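PDB 4XPL: N-Acetyltransferase, PseH from Campylobacter jejuni subsp. jejuni PT14, which catalyses the third step in making pseudaminic acid, a sialic-acid-like sugar that modifies flagellin, by acetylating the 4-amino group of a UDP-linked sugar with acetyl coenzyme A. Local coordinates for residues K11-L16 with E22-W27; A121-S126 with K132-N137. The protein carries 8 engineered substitutions. One frame throughout, in Å; residues are numbered along the deposited sequence.

Interaction 1: residues K11-L16 with E22-W27; sequences KNFTEL and ELIFKW
F13 runs across to I24 and F25, and the contact can be followed outward along its side chain. CB is directed at 22-27, but it and CG remain too far back to touch that segment. F13 CG lies beneath L16 CD1 (3.8 Å), a methyl group set over one ring face and displaced to the rim. Further out, CE1 and CE2 of F13 are each 3.9 Å from I24 CD1, and F13 CZ at the tip is the closest, 3.4 Å from the same methyl. The equal flanking distances show I24 CD1 centred on the para position, approaching obliquely. F13 CE2 also meets F25 CZ, loosely, at 4.4 Å.

I24 CD1 has a second partner: L16 CD1 reaches it tip to tip at 3.7 Å. I24 places CG1 between its backbone N and carbonyl carbon (chi1 71°), with CD1 extended beyond it as the one atom serving both neighbours. No hydrogen bond crosses; the join is entirely apolar. Y62, V74 and L51 also pack on F13, linking the contact to the sheet and helix 41-56. This fits the GNAT fold, whose first strand leads through a short turn into its first helix.

Interaction 2: residues A121-S126 with K132-N137; sequences AYVFKS and KLYQQN. Engineered in segment 121-126: S126 (natural residue Asp). With ACO (acetyl coenzyme *a), chain B.
Y134 lays the CE2 side of its ring against V123 and A121, so that helix 128-136 is seated on strand 118-124. This is the strand-loop-helix unit of the GNAT fold that borders the acetyl coenzyme A pocket, and the contact contributes V123, K132, Y134 and Q136 to it. The evidence for the seating is two apolar approaches to a single ring atom: V123 CG1 lies 3.8 Å and A121 CB 4.0 Å from Y134 CE2. Both come in obliquely. A121 and V123, two positions apart on the strand, direct their CB atoms at the helix, whereas Y122 between them turns away. F87 meets the Y134 ring edge-to-face, and M103 of helix 99-114 packs on it as well, so the ring is bounded by several parts of the fold.

V123 and Y134 also touch the cofactor. V123 CG1, anti to its carbonyl carbon (chi1 -77°), is 4.0 Å from C2P of the pantetheine arm, and Y134 OH comes within 3.6 Å of C3P. Y134 OH is 4.4 Å from the thioester sulfur S1P, which puts the tyrosine beside the reactive end of the ligand.

Two residues before and two after Y134, the helix turns its contacts to the nucleotide. K132, bent at chi2, brings its aliphatic CG to 3.5 Å from N3A of the adenine. Just past the helix, N137 ND2 donates to L133 O, a bond lying nearly in the amide plane of N137, while N137 OD1 is taken by Q100. Q136 extends beyond CG to the 3'-phosphate, where its NE2 donates to O7A over 2.7 Å, nearly straight at 170°.

Interactions 1 and 2 reach the same mixed sheet but lie on opposite sides of the chain's centre. Their centres are 24 Å apart and their nearest atoms about 14 Å, so neither touches the other. Interaction 1 sets the turn that follows the outermost strand 8-12 against helix 18-25, and interaction 2 sets the interior strand 118-124 against helix 128-136. Their relation to acetyl coenzyme A differs. Interaction 2 forms part of the pocket wall and contacts the ligand directly, whereas the side chain of F13 in interaction 1 stays about 10 Å from it. Both contacts are apolar between segments; polar bonding to the cofactor appears in interaction 2.

Interaction 1: residues K11-L16 with E22-W27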
# COMPACT_ATOMS: atom_id res chain seq x y z
N LYS A 11 11.15 -2.56 0.74
CA LYS A 11 11.91 -1.69 1.63
C LYS A 11 10.94 -0.92 2.52
O LYS A 11 10.16 -0.12 2.05
CB LYS A 11 12.81 -0.74 0.84
CG LYS A 11 13.70 0.15 1.70
CD LYS A 11 14.81 0.82 0.83
CE LYS A 11 15.74 1.63 1.66
NZ LYS A 11 16.80 2.22 0.81
N ASN A 12 11.03 -1.18 3.83
CA ASN A 12 10.23 -0.46 4.80
C ASN A 12 10.50 1.05 4.75
O ASN A 12 11.66 1.51 4.73
CB ASN A 12 10.49 -0.99 6.21
CG ASN A 12 9.34 -0.68 7.18
OD1 ASN A 12 8.88 0.46 7.26
ND2 ASN A 12 8.88 -1.71 7.91
N PHE A 13 9.42 1.83 4.72
CA PHE A 13 9.52 3.29 4.84
C PHE A 13 10.38 3.75 6.02
O PHE A 13 10.93 4.84 5.95
CB PHE A 13 8.12 3.94 4.96
CG PHE A 13 7.47 4.27 3.63
CD1 PHE A 13 7.60 3.43 2.53
CD2 PHE A 13 6.68 5.41 3.50
CE1 PHE A 13 6.97 3.70 1.32
CE2 PHE A 13 6.06 5.70 2.28
CZ PHE A 13 6.22 4.84 1.19
N THR A 14 10.47 2.97 7.10
CA THR A 14 11.33 3.33 8.24
C THR A 14 12.83 3.37 7.88
O THR A 14 13.63 3.99 8.60
CB THR A 14 11.12 2.39 9.48
OG1 THR A 14 11.34 1.01 9.12
CG2 THR A 14 9.67 2.58 10.09
N GLU A 15 13.19 2.74 6.76
CA GLU A 15 14.57 2.77 6.24
C GLU A 15 14.79 3.65 5.00
O GLU A 15 15.88 3.59 4.43
CB GLU A 15 15.01 1.35 5.92
CG GLU A 15 15.41 0.56 7.15
CD GLU A 15 14.23 -0.04 7.85
OE1 GLU A 15 13.69 -1.04 7.32
OE2 GLU A 15 13.89 0.45 8.94
N LEU A 16 13.78 4.42 4.56
CA LEU A 16 13.97 5.27 3.37
C LEU A 16 15.11 6.26 3.55
O LEU A 16 15.30 6.82 4.63
CB LEU A 16 12.74 6.11 3.03
CG LEU A 16 11.46 5.37 2.67
CD1 LEU A 16 10.37 6.38 2.25
CD2 LEU A 16 11.67 4.31 1.60
N GLU A 22 12.37 12.10 -1.21
CA GLU A 22 12.23 13.13 -2.25
C GLU A 22 11.38 12.60 -3.42
O GLU A 22 10.35 13.19 -3.78
CB GLU A 22 13.63 13.53 -2.74
CG GLU A 22 13.69 14.53 -3.88
CD GLU A 22 13.43 15.97 -3.43
OE1 GLU A 22 13.54 16.85 -4.31
OE2 GLU A 22 13.15 16.24 -2.23
N LEU A 23 11.83 11.48 -4.00
CA LEU A 23 11.19 10.86 -5.16
C LEU A 23 9.72 10.53 -4.96
O LEU A 23 8.87 11.00 -5.72
CB LEU A 23 11.95 9.58 -5.55
CG LEU A 23 11.53 8.81 -6.81
CD1 LEU A 23 12.04 9.49 -8.08
CD2 LEU A 23 12.05 7.37 -6.75
N ILE A 24 9.41 9.72 -3.95
CA ILE A 24 8.08 9.11 -3.90
C ILE A 24 6.98 10.08 -3.50
O ILE A 24 5.85 9.93 -3.96
CB ILE A 24 8.03 7.80 -3.06
CG1 ILE A 24 8.17 8.06 -1.58
CG2 ILE A 24 9.10 6.80 -3.55
CD1 ILE A 24 8.30 6.75 -0.79
N PHE A 25 7.29 11.08 -2.68
CA PHE A 25 6.24 12.01 -2.22
C PHE A 25 5.84 12.99 -3.33
O PHE A 25 4.79 13.62 -3.24
CB PHE A 25 6.64 12.70 -0.91
CG PHE A 25 6.53 11.79 0.30
CD1 PHE A 25 5.34 11.68 1.00
CD2 PHE A 25 7.63 11.05 0.72
CE1 PHE A 25 5.24 10.85 2.11
CE2 PHE A 25 7.54 10.19 1.82
CZ PHE A 25 6.34 10.10 2.52
N LYS A 26 6.65 13.06 -4.38
CA LYS A 26 6.32 13.81 -5.60
C LYS A 26 5.39 13.09 -6.58
O LYS A 26 4.91 13.71 -7.52
CB LYS A 26 7.61 14.13 -6.37
CG LYS A 26 8.47 15.20 -5.72
CD LYS A 26 9.78 15.34 -6.48
CE LYS A 26 10.57 16.54 -6.02
NZ LYS A 26 11.93 16.52 -6.64
N TRP A 27 5.16 11.79 -6.40
CA TRP A 27 4.30 11.07 -7.34
C TRP A 27 2.93 11.71 -7.39
O TRP A 27 2.35 12.03 -6.35
CB TRP A 27 4.16 9.58 -6.95
CG TRP A 27 5.41 8.76 -7.14
CD1 TRP A 27 6.57 9.14 -7.77
CD2 TRP A 27 5.61 7.41 -6.72
NE1 TRP A 27 7.48 8.11 -7.74
CE2 TRP A 27 6.92 7.03 -7.11
CE3 TRP A 27 4.82 6.47 -6.05
CZ2 TRP A 27 7.45 5.77 -6.84
CZ3 TRP A 27 5.34 5.21 -5.81
CH2 TRP A 27 6.64 4.87 -6.21

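Interaction 2: residues A121-S126 with K132-N137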
# COMPACT_ATOMS: atom_id res chain seq x y z
N ALA A 121 -10.10 -3.44 2.14
CA ALA A 121 -9.81 -2.14 1.55
C ALA A 121 -11.11 -1.41 1.29
O ALA A 121 -12.17 -2.01 1.28
CB ALA A 121 -9.01 -2.27 0.24
N TYR A 122 -10.99 -0.11 1.05
CA TYR A 122 -12.10 0.67 0.51
C TYR A 122 -11.56 1.60 -0.57
O TYR A 122 -10.41 2.03 -0.50
CB TYR A 122 -12.83 1.44 1.60
CG TYR A 122 -11.98 2.40 2.36
CD1 TYR A 122 -11.13 1.94 3.37
CD2 TYR A 122 -12.01 3.78 2.10
CE1 TYR A 122 -10.32 2.81 4.09
CE2 TYR A 122 -11.20 4.67 2.82
CZ TYR A 122 -10.36 4.17 3.81
OH TYR A 122 -9.55 5.02 4.54
N VAL A 123 -12.37 1.82 -1.59
CA VAL A 123 -11.99 2.65 -2.72
C VAL A 123 -13.19 3.46 -3.16
O VAL A 123 -14.33 3.05 -2.98
CB VAL A 123 -11.47 1.83 -3.91
CG1 VAL A 123 -10.06 1.38 -3.65
CG2 VAL A 123 -12.42 0.65 -4.21
N PHE A 124 -12.91 4.64 -3.70
CA PHE A 124 -13.95 5.43 -4.33
C PHE A 124 -14.53 4.59 -5.47
O PHE A 124 -13.79 3.88 -6.18
CB PHE A 124 -13.39 6.74 -4.89
CG PHE A 124 -13.10 7.78 -3.85
CD1 PHE A 124 -14.14 8.47 -3.24
CD2 PHE A 124 -11.79 8.08 -3.48
CE1 PHE A 124 -13.89 9.45 -2.27
CE2 PHE A 124 -11.53 9.05 -2.51
CZ PHE A 124 -12.58 9.73 -1.90
N LYS A 125 -15.84 4.68 -5.62
CA LYS A 125 -16.59 3.91 -6.62
C LYS A 125 -16.14 4.15 -8.05
O LYS A 125 -16.35 3.29 -8.90
CB LYS A 125 -18.08 4.25 -6.52
CG LYS A 125 -18.70 3.90 -5.20
CD LYS A 125 -20.19 4.21 -5.18
CE LYS A 125 -20.66 4.15 -3.76
NZ LYS A 125 -22.10 4.34 -3.64
N SER A 126 -15.57 5.32 -8.33
CA SER A 126 -15.09 5.66 -9.67
C SER A 126 -13.71 5.05 -9.98
O SER A 126 -13.22 5.19 -11.09
CB SER A 126 -15.00 7.18 -9.82
OG SER A 126 -14.11 7.71 -8.85
N LYS A 132 -11.35 -3.51 -10.46
CA LYS A 132 -11.08 -4.63 -11.34
C LYS A 132 -9.91 -5.49 -10.80
O LYS A 132 -9.95 -6.72 -10.80
CB LYS A 132 -10.73 -4.09 -12.72
CG LYS A 132 -10.48 -5.16 -13.82
CD LYS A 132 -11.67 -6.11 -13.88
CE LYS A 132 -11.82 -6.80 -15.21
NZ LYS A 132 -13.27 -7.20 -15.35
N LEU A 133 -8.88 -4.81 -10.33
CA LEU A 133 -7.69 -5.48 -9.83
C LEU A 133 -8.03 -6.30 -8.61
O LEU A 133 -7.60 -7.44 -8.48
CB LEU A 133 -6.64 -4.43 -9.48
CG LEU A 133 -5.23 -4.91 -9.32
CD1 LEU A 133 -4.78 -5.63 -10.60
CD2 LEU A 133 -4.36 -3.70 -8.97
N TYR A 134 -8.82 -5.72 -7.70
CA TYR A 134 -9.26 -6.41 -6.48
C TYR A 134 -10.15 -7.61 -6.81
O TYR A 134 -9.98 -8.69 -6.24
CB TYR A 134 -10.00 -5.43 -5.54
CG TYR A 134 -9.14 -4.29 -5.01
CD1 TYR A 134 -7.76 -4.23 -5.27
CD2 TYR A 134 -9.70 -3.25 -4.27
CE1 TYR A 134 -6.99 -3.18 -4.81
CE2 TYR A 134 -8.89 -2.19 -3.78
CZ TYR A 134 -7.55 -2.18 -4.05
OH TYR A 134 -6.75 -1.14 -3.60
N GLN A 135 -11.08 -7.42 -7.74
CA GLN A 135 -11.97 -8.50 -8.17
C GLN A 135 -11.16 -9.62 -8.79
O GLN A 135 -11.44 -10.80 -8.57
CB GLN A 135 -13.01 -7.98 -9.19
CG GLN A 135 -13.81 -9.07 -9.89
CD GLN A 135 -13.51 -9.15 -11.38
OE1 GLN A 135 -14.09 -8.38 -12.17
NE2 GLN A 135 -12.64 -10.09 -11.77
N GLN A 136 -10.14 -9.26 -9.57
CA GLN A 136 -9.29 -10.28 -10.20
C GLN A 136 -8.51 -11.10 -9.18
O GLN A 136 -8.10 -12.21 -9.46
CB GLN A 136 -8.32 -9.65 -11.21
CG GLN A 136 -9.01 -9.20 -12.49
CD GLN A 136 -8.10 -8.46 -13.44
OE1 GLN A 136 -8.40 -8.36 -14.63
NE2 GLN A 136 -6.99 -7.93 -12.94
N ASN A 137 -8.28 -10.54 -7.99
CA ASN A 137 -7.59 -11.25 -6.92
C ASN A 137 -8.56 -11.80 -5.83
O ASN A 137 -8.17 -12.07 -4.68
CB ASN A 137 -6.52 -10.34 -6.31
CG ASN A 137 -5.33 -10.15 -7.22
OD1 ASN A 137 -4.41 -10.96 -7.20
ND2 ASN A 137 -5.38 -9.14 -8.10
N1A ACO B . -13.03 -0.91 -16.09
C2A ACO B . -12.54 -2.14 -15.81
N3A ACO B . -11.22 -2.42 -15.87
C4A ACO B . -10.29 -1.49 -16.21
C5A ACO B . -10.75 -0.12 -16.52
C6A ACO B . -12.22 0.12 -16.44
N6A ACO B . -12.75 1.34 -16.71
N7A ACO B . -9.64 0.59 -16.82
C8A ACO B . -8.57 -0.25 -16.72
N9A ACO B . -8.96 -1.48 -16.35
C1B ACO B . -8.12 -2.70 -16.10
C2B ACO B . -6.92 -2.83 -17.04
O2B ACO B . -7.31 -3.33 -18.33
C3B ACO B . -6.07 -3.81 -16.27
O3B ACO B . -6.53 -5.13 -16.56
P3B ACO B . -5.70 -6.48 -16.25
O7A ACO B . -5.50 -6.51 -14.73
O8A ACO B . -6.64 -7.56 -16.72
O9A ACO B . -4.42 -6.36 -17.06
C4B ACO B . -6.31 -3.44 -14.80
O4B ACO B . -7.55 -2.72 -14.77
C5B ACO B . -5.16 -2.60 -14.23
O5B ACO B . -4.85 -1.49 -15.10
P1A ACO B . -3.35 -0.97 -15.39
O1A ACO B . -3.39 0.23 -16.30
O2A ACO B . -2.46 -2.15 -15.74
O3A ACO B . -2.91 -0.27 -14.01
P2A ACO B . -1.84 -0.87 -13.00
O4A ACO B . -2.08 -2.35 -12.83
O5A ACO B . -0.48 -0.42 -13.50
O6A ACO B . -2.11 -0.02 -11.66
CBP ACO B . -3.15 0.81 -9.72
CCP ACO B . -3.33 -0.08 -10.92
CDP ACO B . -1.96 0.27 -8.89
CEP ACO B . -4.45 0.79 -8.90
CAP ACO B . -2.87 2.22 -10.26
OAP ACO B . -3.95 2.67 -11.12
C9P ACO B . -2.68 3.23 -9.17
O9P ACO B . -1.63 3.29 -8.53
N8P ACO B . -3.70 4.07 -8.97
C7P ACO B . -3.62 5.16 -8.01
C6P ACO B . -3.59 4.64 -6.56
C5P ACO B . -4.84 3.84 -6.23
O5P ACO B . -5.94 4.17 -6.68
N4P ACO B . -4.69 2.81 -5.39
C3P ACO B . -5.88 2.15 -4.83
C2P ACO B . -6.39 2.92 -3.59
S1P ACO B . -5.16 2.77 -2.32
C ACO B . -4.32 4.20 -2.29
O ACO B . -4.58 5.10 -3.10
CH3 ACO B . -3.21 4.34 -1.27